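Long-range contacts in botulinum neurotoxin type C1 (Clostridium botulinum, PDB 3R4S), which is a clostridial neurotoxin with zinc-protease activity, whose receptor-binding part, the portion crystallised, binds sialic acid and probably brings the toxin to neurons through gangliosides: residues S34-V39 / R58-V63; L51-E56 / S203-M208; S268-F273 / I338-L343; G388-R393 / V405-Q410. All blocks are in the same frame, centred on the assembly; numbering follows the deposited sequence.

Interaction 1: residues S34-V39 / R58-V63; sequences SEEGDV and RGKVIV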
loop_
_atom_site.group_PDB
_atom_site.type_symbol
_atom_site.label_atom_id
_atom_site.label_comp_id
_atom_site.label_asym_id
_atom_site.label_seq_id
_atom_site.Cartn_x
_atom_site.Cartn_y
_atom_site.Cartn_z
ATOM N N SER A 34 27.378 1.802 4.068
ATOM C CA SER A 34 27.801 0.423 4.243
ATOM C C SER A 34 26.667 -0.471 4.740
ATOM O O SER A 34 25.680 0.005 5.309
ATOM C CB SER A 34 29.016 0.341 5.168
ATOM O OG SER A 34 28.690 0.749 6.475
ATOM N N GLU A 35 26.806 -1.769 4.499
ATOM C CA GLU A 35 25.837 -2.754 4.966
ATOM C C GLU A 35 26.508 -3.774 5.860
ATOM O O GLU A 35 27.664 -4.141 5.643
ATOM C CB GLU A 35 25.202 -3.493 3.800
ATOM C CG GLU A 35 24.232 -2.670 3.003
ATOM C CD GLU A 35 24.832 -2.164 1.718
ATOM O OE1 GLU A 35 24.330 -2.542 0.628
ATOM O OE2 GLU A 35 25.814 -1.396 1.799
ATOM N N GLU A 36 25.765 -4.227 6.861
ATOM C CA GLU A 36 26.191 -5.305 7.737
ATOM C C GLU A 36 24.999 -6.217 7.949
ATOM O O GLU A 36 23.859 -5.757 7.968
ATOM C CB GLU A 36 26.658 -4.751 9.087
ATOM C CG GLU A 36 27.856 -3.822 8.984
ATOM C CD GLU A 36 28.259 -3.222 10.319
ATOM O OE1 GLU A 36 27.814 -3.740 11.365
ATOM O OE2 GLU A 36 29.027 -2.230 10.316
ATOM N N GLY A 37 25.264 -7.508 8.117
ATOM C CA GLY A 37 24.210 -8.463 8.391
ATOM C C GLY A 37 23.374 -8.786 7.169
ATOM O O GLY A 37 23.814 -8.631 6.033
ATOM N N ASP A 38 22.147 -9.218 7.415
ATOM C CA ASP A 38 21.245 -9.661 6.362
ATOM C C ASP A 38 20.498 -8.484 5.739
ATOM O O ASP A 38 19.435 -8.105 6.219
ATOM C CB ASP A 38 20.244 -10.667 6.942
ATOM C CG ASP A 38 19.383 -11.327 5.883
ATOM O OD1 ASP A 38 18.653 -12.278 6.234
ATOM O OD2 ASP A 38 19.426 -10.911 4.705
ATOM N N VAL A 39 21.055 -7.908 4.676
ATOM C CA VAL A 39 20.367 -6.860 3.931
ATOM C C VAL A 39 20.024 -7.362 2.541
ATOM O O VAL A 39 20.926 -7.627 1.747
ATOM C CB VAL A 39 21.234 -5.587 3.772
ATOM C CG1 VAL A 39 20.438 -4.505 3.045
ATOM C CG2 VAL A 39 21.720 -5.082 5.117
ATOM N N ARG A 58 20.998 -9.496 12.081
ATOM C CA ARG A 58 19.998 -8.719 11.364
ATOM C C ARG A 58 20.669 -7.613 10.569
ATOM O O ARG A 58 21.751 -7.143 10.927
ATOM C CB ARG A 58 18.928 -8.157 12.298
ATOM C CG ARG A 58 19.417 -7.178 13.341
ATOM C CD ARG A 58 18.265 -6.871 14.278
ATOM N NE ARG A 58 18.604 -5.890 15.295
ATOM C CZ ARG A 58 19.251 -6.177 16.417
ATOM N NH1 ARG A 58 19.634 -7.425 16.662
ATOM N NH2 ARG A 58 19.516 -5.216 17.296
ATOM N N GLY A 59 20.026 -7.219 9.476
ATOM C CA GLY A 59 20.567 -6.212 8.589
ATOM C C GLY A 59 20.694 -4.841 9.221
ATOM O O GLY A 59 19.886 -4.427 10.055
ATOM N N LYS A 60 21.716 -4.124 8.783
ATOM C CA LYS A 60 22.028 -2.805 9.287
ATOM C C LYS A 60 22.573 -2.024 8.087
ATOM O O LYS A 60 23.530 -2.458 7.454
ATOM C CB LYS A 60 23.099 -2.953 10.382
ATOM C CG LYS A 60 23.377 -1.737 11.233
ATOM C CD LYS A 60 24.399 -2.084 12.337
ATOM C CE LYS A 60 24.709 -0.882 13.209
ATOM N NZ LYS A 60 25.775 -1.162 14.225
ATOM N N VAL A 61 21.948 -0.898 7.745
ATOM C CA VAL A 61 22.486 -0.029 6.709
ATOM C C VAL A 61 22.913 1.275 7.361
ATOM O O VAL A 61 22.102 1.944 7.991
ATOM C CB VAL A 61 21.463 0.266 5.601
ATOM C CG1 VAL A 61 22.026 1.282 4.610
ATOM C CG2 VAL A 61 21.044 -1.020 4.883
ATOM N N ILE A 62 24.188 1.628 7.218
ATOM C CA ILE A 62 24.717 2.819 7.859
ATOM C C ILE A 62 25.100 3.875 6.826
ATOM O O ILE A 62 25.935 3.621 5.959
ATOM C CB ILE A 62 25.957 2.483 8.689
ATOM C CG1 ILE A 62 25.662 1.331 9.649
ATOM C CG2 ILE A 62 26.442 3.705 9.435
ATOM C CD1 ILE A 62 26.877 0.865 10.405
ATOM N N VAL A 63 24.481 5.052 6.917
ATOM C CA VAL A 63 24.817 6.167 6.031
ATOM C C VAL A 63 25.634 7.182 6.819
ATOM O O VAL A 63 25.201 7.647 7.883
ATOM C CB VAL A 63 23.562 6.870 5.487
ATOM C CG1 VAL A 63 23.950 8.029 4.580
ATOM C CG2 VAL A 63 22.662 5.882 4.744
HETATM O O HOH W 1 17.873 -8.448 8.468
#
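An antiparallel strand pair of the lectin-like beta sandwich, the N-terminal half of the receptor-binding region, joins Ser34-Glu36 to Lys60-Ile62. The two strand segments run at 158° to each other, and Ser34 with Ile62 and Glu36 with Lys60 form hydrogen-bonded pairs flanking the non-hydrogen-bonded pair Glu35-Val61. Ser34 N reaches Ile62 O at 3.0 Å and Ile62 N returns to Ser34 O at 2.9 Å; at the other pair Glu36 N donates to Lys60 O and the return bond, Lys60 N to Glu36 O at 2.8 Å, is more bent, 137° at the hydrogen. Past Gly37, whose positive phi turns the chain, direct pairing gives way to a water that donates to Asp38 O and accepts from Gly59 N.

The side chains divide by face. On the face of Ser34, Glu36, Lys60 and Ile62, the extended chains of Glu36 and Lys60 run side by side, so that Glu36 OE1 lies 3.9 Å from Lys60 CD yet 4.4 Å from Lys60 NZ, beyond a salt bridge. The other carboxylate oxygen, Glu36 OE2, meets the terminal methyl Ile62 CD1. On the opposite face Val61 CG2 touches Glu35 CG and, at 4.0 Å, Val39 CG1, the two valines crossing at about a right angle; Phe49 and Leu23 continue this apolar layer. Pairing therefore rests on the backbone ladder and on the apolar contacts round buried Val61, while the charged pair outside probably adds a modest, solvent-weakened attraction.

Interaction 2: residues L51-E56 / S203-M208; sequences LGSSGE and SDNINM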
loop_
_atom_site.group_PDB
_atom_site.type_symbol
_atom_site.label_atom_id
_atom_site.label_comp_id
_atom_site.label_asym_id
_atom_site.label_seq_id
_atom_site.Cartn_x
_atom_site.Cartn_y
_atom_site.Cartn_z
ATOM N N LEU A 51 15.066 -5.245 5.605
ATOM C CA LEU A 51 15.684 -5.584 6.884
ATOM C C LEU A 51 14.742 -6.404 7.762
ATOM O O LEU A 51 13.525 -6.289 7.659
ATOM C CB LEU A 51 16.080 -4.321 7.646
ATOM C CG LEU A 51 16.972 -3.306 6.943
ATOM C CD1 LEU A 51 17.246 -2.146 7.886
ATOM C CD2 LEU A 51 18.278 -3.944 6.459
ATOM N N GLY A 52 15.317 -7.226 8.633
ATOM C CA GLY A 52 14.546 -8.029 9.559
ATOM C C GLY A 52 14.914 -7.683 10.985
ATOM O O GLY A 52 15.958 -7.077 11.229
ATOM N N SER A 53 14.061 -8.066 11.928
ATOM C CA SER A 53 14.256 -7.693 13.331
ATOM C C SER A 53 14.925 -8.764 14.195
ATOM O O SER A 53 15.425 -8.460 15.272
ATOM C CB SER A 53 12.922 -7.309 13.977
ATOM O OG SER A 53 12.070 -8.434 14.077
ATOM N N SER A 54 14.926 -10.014 13.750
ATOM C CA SER A 54 15.404 -11.079 14.624
ATOM C C SER A 54 16.842 -11.535 14.353
ATOM O O SER A 54 17.278 -11.639 13.207
ATOM C CB SER A 54 14.436 -12.267 14.609
ATOM O OG SER A 54 14.403 -12.878 13.332
ATOM N N GLY A 55 17.578 -11.787 15.432
ATOM C CA GLY A 55 18.916 -12.345 15.341
ATOM C C GLY A 55 19.987 -11.295 15.506
ATOM O O GLY A 55 19.719 -10.102 15.370
ATOM N N GLU A 56 21.206 -11.731 15.802
ATOM C CA GLU A 56 22.321 -10.798 15.928
ATOM C C GLU A 56 22.810 -10.387 14.547
ATOM O O GLU A 56 23.395 -9.311 14.379
ATOM C CB GLU A 56 23.470 -11.406 16.743
ATOM C CG GLU A 56 23.223 -11.450 18.247
ATOM C CD GLU A 56 24.430 -11.956 19.029
ATOM O OE1 GLU A 56 24.590 -11.551 20.204
ATOM O OE2 GLU A 56 25.218 -12.754 18.467
ATOM N N SER A 203 8.570 -11.785 20.724
ATOM C CA SER A 203 7.570 -11.530 19.682
ATOM C C SER A 203 8.004 -11.989 18.286
ATOM O O SER A 203 9.135 -12.428 18.085
ATOM C CB SER A 203 7.175 -10.045 19.657
ATOM O OG SER A 203 6.328 -9.709 20.749
ATOM N N ASP A 204 7.088 -11.881 17.331
ATOM C CA ASP A 204 7.355 -12.294 15.956
ATOM C C ASP A 204 8.368 -11.377 15.276
ATOM O O ASP A 204 8.388 -10.173 15.516
ATOM C CB ASP A 204 6.057 -12.297 15.138
ATOM C CG ASP A 204 4.987 -13.206 15.729
ATOM O OD1 ASP A 204 5.338 -14.159 16.460
ATOM O OD2 ASP A 204 3.791 -12.967 15.451
ATOM N N ASN A 205 9.207 -11.953 14.424
ATOM C CA ASN A 205 10.056 -11.159 13.548
ATOM C C ASN A 205 9.167 -10.243 12.700
ATOM O O ASN A 205 8.059 -10.622 12.306
ATOM C CB ASN A 205 10.914 -12.081 12.668
ATOM C CG ASN A 205 11.666 -11.334 11.546
ATOM O OD1 ASN A 205 12.805 -10.881 11.725
ATOM N ND2 ASN A 205 11.039 -11.246 10.374
ATOM N N ILE A 206 9.629 -9.020 12.469
ATOM C CA ILE A 206 9.017 -8.174 11.457
ATOM C C ILE A 206 10.050 -7.865 10.399
ATOM O O ILE A 206 11.252 -7.929 10.653
ATOM C CB ILE A 206 8.465 -6.848 12.025
ATOM C CG1 ILE A 206 9.574 -6.036 12.686
ATOM C CG2 ILE A 206 7.304 -7.103 12.988
ATOM C CD1 ILE A 206 9.133 -4.626 13.090
ATOM N N ASN A 207 9.580 -7.548 9.204
ATOM C CA ASN A 207 10.455 -7.036 8.160
ATOM C C ASN A 207 10.135 -5.580 7.886
ATOM O O ASN A 207 9.001 -5.134 8.066
ATOM C CB ASN A 207 10.291 -7.825 6.859
ATOM C CG ASN A 207 10.843 -9.225 6.950
ATOM O OD1 ASN A 207 10.158 -10.196 6.622
ATOM N ND2 ASN A 207 12.084 -9.343 7.391
ATOM N N MET A 208 11.137 -4.840 7.437
ATOM C CA MET A 208 10.908 -3.489 6.969
ATOM C C MET A 208 11.567 -3.348 5.607
ATOM O O MET A 208 12.707 -3.778 5.419
ATOM C CB MET A 208 11.476 -2.473 7.965
ATOM C CG MET A 208 11.467 -1.032 7.460
ATOM S SD MET A 208 12.186 0.136 8.648
ATOM C CE MET A 208 13.944 -0.219 8.492
#
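Leu51 and Met208 form an antiparallel hydrogen-bonded pair, Leu51 N to Met208 O and Met208 N to Leu51 O both at 2.8 Å, and beyond Gly52 the first chain leaves the sheet for a loop, facing the loop that leads into Asn207. On the face they share, Leu51 and Met208 lie side by side; the bend of the methionine at chi3 (74°) carries CE to within 3.9 Å of Leu51 CD1. Ile190 and Phe188 of strand 185-192 lie against this pair, which places the contact at the edge of the sandwich core, where strand 49-52 joins strand 207-216 in one sheet of the lectin-like domain.

Beyond the strands, side chains take over from the ladder. Ser53 OG accepts from Ile206 N at 3.0 Å, an almost straight bond of 167°. The amide oxygen of Asn205 gathers donors from the opposite loop: with CG anti to the backbone N (chi1 170°), OD1 takes Ser54 N at 3.1 Å in its carbonyl plane, while Ser54 OG, 3.0 Å away, donates from above that plane. Ser53 N adds weak bonds to Asn205 OD1 and to Ile206 O. At Gly52, Asn207 ND2 packs on the alpha carbon and gives Leu51 O a weak bond of 3.4 Å.

Interaction 3: residues S268-F273 / I338-L343; sequences SRQIVF and IYAIGL. With SLB (N-acetyl-beta-neuraminic acid), chain C.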
loop_
_atom_site.group_PDB
_atom_site.type_symbol
_atom_site.label_atom_id
_atom_site.label_comp_id
_atom_site.label_asym_id
_atom_site.label_seq_id
_atom_site.Cartn_x
_atom_site.Cartn_y
_atom_site.Cartn_z
ATOM N N SER A 268 -23.880 -22.691 -6.021
ATOM C CA SER A 268 -24.626 -22.904 -7.247
ATOM C C SER A 268 -24.123 -21.960 -8.306
ATOM O O SER A 268 -24.908 -21.406 -9.062
ATOM C CB SER A 268 -26.127 -22.689 -7.041
ATOM O OG SER A 268 -26.652 -23.624 -6.119
ATOM N N ARG A 269 -22.807 -21.782 -8.346
ATOM C CA ARG A 269 -22.158 -20.959 -9.357
ATOM C C ARG A 269 -22.446 -19.466 -9.216
ATOM O O ARG A 269 -22.089 -18.673 -10.096
ATOM C CB ARG A 269 -22.513 -21.437 -10.759
ATOM C CG ARG A 269 -21.890 -22.772 -11.111
ATOM C CD ARG A 269 -22.300 -23.181 -12.507
ATOM N NE ARG A 269 -21.668 -24.431 -12.901
ATOM C CZ ARG A 269 -21.596 -24.854 -14.157
ATOM N NH1 ARG A 269 -22.114 -24.116 -15.135
ATOM N NH2 ARG A 269 -20.999 -26.006 -14.436
ATOM N N GLN A 270 -23.095 -19.090 -8.119
ATOM C CA GLN A 270 -23.234 -17.687 -7.764
ATOM C C GLN A 270 -22.192 -17.354 -6.702
ATOM O O GLN A 270 -22.159 -17.978 -5.640
ATOM C CB GLN A 270 -24.628 -17.385 -7.224
ATOM C CG GLN A 270 -24.799 -15.937 -6.751
ATOM C CD GLN A 270 -24.331 -14.932 -7.800
ATOM O OE1 GLN A 270 -23.463 -14.090 -7.540
ATOM N NE2 GLN A 270 -24.884 -15.035 -8.997
ATOM N N ILE A 271 -21.331 -16.379 -6.986
ATOM C CA ILE A 271 -20.382 -15.913 -5.973
ATOM C C ILE A 271 -21.128 -15.202 -4.865
ATOM O O ILE A 271 -22.058 -14.429 -5.122
ATOM C CB ILE A 271 -19.332 -14.969 -6.560
ATOM C CG1 ILE A 271 -18.507 -15.710 -7.610
ATOM C CG2 ILE A 271 -18.435 -14.426 -5.451
ATOM C CD1 ILE A 271 -17.534 -14.825 -8.355
ATOM N N VAL A 272 -20.735 -15.489 -3.630
ATOM C CA VAL A 272 -21.338 -14.851 -2.466
ATOM C C VAL A 272 -20.244 -14.461 -1.486
ATOM O O VAL A 272 -19.158 -15.039 -1.498
ATOM C CB VAL A 272 -22.342 -15.793 -1.752
ATOM C CG1 VAL A 272 -23.416 -16.251 -2.725
ATOM C CG2 VAL A 272 -21.615 -16.999 -1.153
ATOM N N PHE A 273 -20.533 -13.488 -0.634
ATOM C CA PHE A 273 -19.562 -13.047 0.350
ATOM C C PHE A 273 -19.949 -13.503 1.747
ATOM O O PHE A 273 -21.048 -13.216 2.223
ATOM C CB PHE A 273 -19.399 -11.524 0.297
ATOM C CG PHE A 273 -18.739 -11.031 -0.962
ATOM C CD1 PHE A 273 -17.359 -10.956 -1.056
ATOM C CD2 PHE A 273 -19.500 -10.649 -2.051
ATOM C CE1 PHE A 273 -16.748 -10.504 -2.222
ATOM C CE2 PHE A 273 -18.898 -10.195 -3.224
ATOM C CZ PHE A 273 -17.522 -10.124 -3.308
ATOM N N ILE A 338 -29.028 -3.934 -12.890
ATOM C CA ILE A 338 -28.137 -4.668 -11.994
ATOM C C ILE A 338 -28.050 -6.139 -12.403
ATOM O O ILE A 338 -29.076 -6.802 -12.547
ATOM C CB ILE A 338 -28.638 -4.625 -10.542
ATOM C CG1 ILE A 338 -28.798 -3.187 -10.053
ATOM C CG2 ILE A 338 -27.664 -5.369 -9.627
ATOM C CD1 ILE A 338 -27.467 -2.457 -9.907
ATOM N N TYR A 339 -26.834 -6.649 -12.589
ATOM C CA TYR A 339 -26.634 -8.059 -12.939
ATOM C C TYR A 339 -25.647 -8.715 -11.994
ATOM O O TYR A 339 -24.644 -8.111 -11.612
ATOM C CB TYR A 339 -26.114 -8.204 -14.364
ATOM C CG TYR A 339 -26.987 -7.534 -15.382
ATOM C CD1 TYR A 339 -27.948 -8.252 -16.080
ATOM C CD2 TYR A 339 -26.861 -6.174 -15.642
ATOM C CE1 TYR A 339 -28.752 -7.640 -17.018
ATOM C CE2 TYR A 339 -27.661 -5.551 -16.577
ATOM C CZ TYR A 339 -28.605 -6.289 -17.263
ATOM O OH TYR A 339 -29.411 -5.677 -18.193
ATOM N N ALA A 340 -25.931 -9.953 -11.613
ATOM C CA ALA A 340 -25.031 -10.694 -10.752
ATOM C C ALA A 340 -23.778 -11.099 -11.520
ATOM O O ALA A 340 -23.842 -11.370 -12.720
ATOM C CB ALA A 340 -25.741 -11.938 -10.173
ATOM N N ILE A 341 -22.642 -11.126 -10.826
ATOM C CA ILE A 341 -21.452 -11.785 -11.347
ATOM C C ILE A 341 -21.407 -13.194 -10.772
ATOM O O ILE A 341 -21.478 -13.388 -9.560
ATOM C CB ILE A 341 -20.157 -11.026 -10.990
ATOM C CG1 ILE A 341 -20.150 -9.645 -11.665
ATOM C CG2 ILE A 341 -18.941 -11.849 -11.399
ATOM C CD1 ILE A 341 -18.999 -8.726 -11.241
ATOM N N GLY A 342 -21.329 -14.184 -11.646
ATOM C CA GLY A 342 -21.290 -15.558 -11.191
ATOM C C GLY A 342 -20.160 -16.298 -11.858
ATOM O O GLY A 342 -19.210 -15.676 -12.357
ATOM N N LEU A 343 -20.238 -17.624 -11.856
ATOM C CA LEU A 343 -19.173 -18.450 -12.411
ATOM C C LEU A 343 -19.681 -19.383 -13.503
ATOM O O LEU A 343 -20.720 -20.026 -13.355
ATOM C CB LEU A 343 -18.495 -19.261 -11.304
ATOM C CG LEU A 343 -17.936 -18.463 -10.124
ATOM C CD1 LEU A 343 -17.809 -19.345 -8.891
ATOM C CD2 LEU A 343 -16.594 -17.841 -10.483
HETATM C C1 SLB C . -20.816 -26.690 -0.816
HETATM C C2 SLB C . -20.224 -26.476 -2.184
HETATM C C3 SLB C . -19.526 -25.111 -2.219
HETATM C C4 SLB C . -19.023 -24.790 -3.622
HETATM C C5 SLB C . -20.192 -24.818 -4.580
HETATM C C6 SLB C . -20.874 -26.189 -4.520
HETATM C C7 SLB C . -22.129 -26.137 -5.380
HETATM C C8 SLB C . -22.721 -27.541 -5.575
HETATM C C9 SLB C . -23.948 -27.513 -6.480
HETATM C C10 SLB C . -20.003 -23.878 -6.840
HETATM C C11 SLB C . -19.271 -23.980 -8.143
HETATM N N5 SLB C . -19.605 -24.749 -5.912
HETATM O O1A SLB C . -21.871 -26.094 -0.492
HETATM O O1B SLB C . -20.202 -27.453 -0.038
HETATM O O2 SLB C . -19.257 -27.510 -2.393
HETATM O O4 SLB C . -18.430 -23.488 -3.658
HETATM O O6 SLB C . -21.250 -26.580 -3.184
HETATM O O7 SLB C . -23.056 -25.270 -4.698
HETATM O O8 SLB C . -21.739 -28.427 -6.134
HETATM O O9 SLB C . -25.086 -27.164 -5.682
HETATM O O10 SLB C . -20.892 -23.054 -6.650
HETATM O O HOH W 2 -23.188 -20.880 -14.793
#
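With chi1 at -62° and CD1 extending on from CG1, Ile271 sends both atoms against Leu343, whose own CG stands beside its backbone N (chi1 -55°); the two side chains cross at about a right angle. Ile271 CG1 is 3.8 Å from Leu343 CG, and Ile271 CD1 lies equally near the CD2 branch of Leu343. Met264, Ala266 and Leu321 from neighbouring strands close around these aliphatic groups.

The backbones meet at a steep angle, 109° between strand directions, and are joined through Leu343 N, which donates to Arg269 O at 2.8 Å. This is a junction within the beta-trefoil of the C-terminal receptor-binding half: the two-stranded hairpin 262-275 turns against strand 338-345, and its turn forms part of a sialic acid pocket. From this turn the bonds come from backbone N-H groups. Ser268 N donates to O7 of the N-acetylneuraminic acid at 3.0 Å, and Arg269 N to the acetamido oxygen O10 at 2.9 Å; Tyr286 OH and Ala266 O also bond to the sugar. The extended arginine lays CB, CG and CD along Leu343 O, with CB 3.5 Å from that oxygen, while its guanidinium forms a salt bridge with Glu345. A water meeting the guanidinium edge in plane gives Leu343 O a hydrogen bond and takes a weak one from Arg269 NH1.

Interaction 4: residues G388-R393 / V405-Q410; sequences GTYRFR and VPTVKQ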
loop_
_atom_site.group_PDB
_atom_site.type_symbol
_atom_site.label_atom_id
_atom_site.label_comp_id
_atom_site.label_asym_id
_atom_site.label_seq_id
_atom_site.Cartn_x
_atom_site.Cartn_y
_atom_site.Cartn_z
ATOM N N GLY A 388 -23.740 -5.915 -3.561
ATOM C CA GLY A 388 -24.983 -5.649 -2.858
ATOM C C GLY A 388 -25.714 -6.900 -2.389
ATOM O O GLY A 388 -25.292 -8.033 -2.655
ATOM N N THR A 389 -26.829 -6.689 -1.696
ATOM C CA THR A 389 -27.595 -7.791 -1.128
ATOM C C THR A 389 -28.836 -8.060 -1.970
ATOM O O THR A 389 -29.694 -7.198 -2.099
ATOM C CB THR A 389 -28.009 -7.471 0.311
ATOM O OG1 THR A 389 -26.830 -7.339 1.112
ATOM C CG2 THR A 389 -28.900 -8.582 0.892
ATOM N N TYR A 390 -28.914 -9.251 -2.557
ATOM C CA TYR A 390 -30.043 -9.606 -3.414
ATOM C C TYR A 390 -30.626 -10.987 -3.095
ATOM O O TYR A 390 -29.989 -11.806 -2.423
ATOM C CB TYR A 390 -29.640 -9.503 -4.886
ATOM C CG TYR A 390 -29.164 -8.118 -5.263
ATOM C CD1 TYR A 390 -30.052 -7.163 -5.735
ATOM C CD2 TYR A 390 -27.824 -7.758 -5.120
ATOM C CE1 TYR A 390 -29.621 -5.885 -6.065
ATOM C CE2 TYR A 390 -27.383 -6.479 -5.449
ATOM C CZ TYR A 390 -28.285 -5.553 -5.924
ATOM O OH TYR A 390 -27.857 -4.296 -6.256
ATOM N N ARG A 391 -31.839 -11.234 -3.577
ATOM C CA ARG A 391 -32.562 -12.471 -3.263
ATOM C C ARG A 391 -32.320 -13.558 -4.308
ATOM O O ARG A 391 -32.556 -13.349 -5.492
ATOM C CB ARG A 391 -34.062 -12.191 -3.149
ATOM C CG ARG A 391 -34.460 -11.415 -1.909
ATOM C CD ARG A 391 -35.058 -12.345 -0.854
ATOM N NE ARG A 391 -35.312 -11.633 0.392
ATOM C CZ ARG A 391 -35.542 -12.211 1.566
ATOM N NH1 ARG A 391 -35.556 -13.538 1.681
ATOM N NH2 ARG A 391 -35.756 -11.451 2.636
ATOM N N PHE A 392 -31.849 -14.717 -3.860
ATOM C CA PHE A 392 -31.596 -15.847 -4.746
ATOM C C PHE A 392 -32.141 -17.133 -4.130
ATOM O O PHE A 392 -32.418 -17.202 -2.930
ATOM C CB PHE A 392 -30.090 -16.078 -4.949
ATOM C CG PHE A 392 -29.362 -14.964 -5.655
ATOM C CD1 PHE A 392 -29.124 -15.030 -7.025
ATOM C CD2 PHE A 392 -28.865 -13.884 -4.944
ATOM C CE1 PHE A 392 -28.424 -14.016 -7.673
ATOM C CE2 PHE A 392 -28.160 -12.874 -5.583
ATOM C CZ PHE A 392 -27.942 -12.934 -6.942
ATOM N N ARG A 393 -32.253 -18.162 -4.962
ATOM C CA ARG A 393 -32.421 -19.526 -4.493
ATOM C C ARG A 393 -31.150 -20.263 -4.881
ATOM O O ARG A 393 -30.929 -20.557 -6.052
ATOM C CB ARG A 393 -33.622 -20.201 -5.162
ATOM C CG ARG A 393 -34.968 -19.566 -4.840
ATOM C CD ARG A 393 -36.129 -20.384 -5.445
ATOM N NE ARG A 393 -37.418 -19.813 -5.059
ATOM C CZ ARG A 393 -38.083 -18.917 -5.777
ATOM N NH1 ARG A 393 -37.592 -18.488 -6.933
ATOM N NH2 ARG A 393 -39.240 -18.450 -5.338
ATOM N N VAL A 405 -23.536 -10.320 -2.853
ATOM C CA VAL A 405 -22.988 -10.841 -4.102
ATOM C C VAL A 405 -22.311 -9.741 -4.917
ATOM O O VAL A 405 -22.692 -8.576 -4.809
ATOM C CB VAL A 405 -24.105 -11.465 -4.974
ATOM C CG1 VAL A 405 -24.797 -12.590 -4.215
ATOM C CG2 VAL A 405 -25.136 -10.403 -5.397
ATOM N N PRO A 406 -21.301 -10.105 -5.735
ATOM C CA PRO A 406 -20.738 -9.096 -6.633
ATOM C C PRO A 406 -21.703 -8.836 -7.774
ATOM O O PRO A 406 -22.429 -9.747 -8.207
ATOM C CB PRO A 406 -19.453 -9.762 -7.146
ATOM C CG PRO A 406 -19.769 -11.219 -7.149
ATOM C CD PRO A 406 -20.688 -11.434 -5.942
ATOM N N THR A 407 -21.736 -7.598 -8.251
ATOM C CA THR A 407 -22.656 -7.226 -9.325
ATOM C C THR A 407 -21.986 -6.343 -10.362
ATOM O O THR A 407 -20.895 -5.791 -10.129
ATOM C CB THR A 407 -23.851 -6.407 -8.794
ATOM O OG1 THR A 407 -23.365 -5.193 -8.198
ATOM C CG2 THR A 407 -24.661 -7.203 -7.760
ATOM N N VAL A 408 -22.655 -6.216 -11.505
ATOM C CA VAL A 408 -22.359 -5.183 -12.489
ATOM C C VAL A 408 -23.574 -4.271 -12.569
ATOM O O VAL A 408 -24.700 -4.742 -12.715
ATOM C CB VAL A 408 -22.093 -5.766 -13.890
ATOM C CG1 VAL A 408 -21.910 -4.639 -14.918
ATOM C CG2 VAL A 408 -20.869 -6.696 -13.866
ATOM N N LYS A 409 -23.344 -2.972 -12.436
ATOM C CA LYS A 409 -24.366 -1.965 -12.666
ATOM C C LYS A 409 -24.137 -1.392 -14.059
ATOM O O LYS A 409 -23.100 -0.780 -14.320
ATOM C CB LYS A 409 -24.241 -0.850 -11.621
ATOM C CG LYS A 409 -25.082 0.395 -11.900
ATOM C CD LYS A 409 -26.546 0.039 -12.069
ATOM C CE LYS A 409 -27.446 1.273 -11.972
ATOM N NZ LYS A 409 -27.153 2.246 -13.052
ATOM N N GLN A 410 -25.088 -1.609 -14.961
ATOM C CA GLN A 410 -25.023 -1.005 -16.286
ATOM C C GLN A 410 -25.929 0.233 -16.341
ATOM O O GLN A 410 -26.077 0.939 -15.333
ATOM C CB GLN A 410 -25.336 -2.034 -17.384
ATOM C CG GLN A 410 -24.366 -3.220 -17.373
ATOM C CD GLN A 410 -24.386 -4.040 -18.651
ATOM O OE1 GLN A 410 -25.446 -4.382 -19.175
ATOM N NE2 GLN A 410 -23.208 -4.372 -19.150
HETATM O O HOH W 3 -25.097 -3.700 -6.430
#
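Two backbone hydrogen bonds link Gly388 to Val405, Gly388 N to Val405 O at 3.1 Å and Val405 N to Gly388 O at 2.9 Å. They form an antiparallel hydrogen-bonded pair at the point from which the two segments diverge, their strand axes running 97° apart.

Apolar contacts fill the angle between them. Val405 CG1 meets Phe392, 3.6 Å from its CE2, while Val405 CG2 sits between both rings, 3.8 Å from Tyr390 CD2 and also near Phe392; the methyls approach the rings obliquely. Chi1 at -59° gives them these places, setting CG2 between the backbone N and carbonyl carbon while CG1 stands beside the N. Strands 381-392 and 401-409 make a beta hairpin of the C-terminal beta-trefoil, and the aromatic pair packs further onto Met328. Thr407 adds its methyl, CG2 being 3.6 Å from Tyr390 CE2 and crossing the tyrosine at about a right angle.

Polar side-chain contact is indirect. A single water, in the plane of the Tyr390 ring at its edge, bridges Tyr390 OH at 2.8 Å and Thr407 OG1 at 2.9 Å.

How the interactions relate
The four contacts fall into two pairs, one in each half of the receptor-binding region. Interactions 1 and 2, centres 13 Å apart, meet where Arg58 CB comes within 3.3 Å of Gly52 O and Leu51 CD2 packs on Val39 and Gly59. Interactions 3 and 4 lie closer, 7 Å between centres, joined by neighbouring strands 338-345 and 401-409, with Tyr339 O 2.7 Å from Val408 N in a probable hydrogen bond. Interaction 3 alone touches the sialic acid SLB; the Val405 side chain of interaction 4 stands about 11 Å from it, and the Leu343 side chain about 11 Å from the second sialic acid, SIA. Centres of interactions 1 and 3 are 50 Å apart.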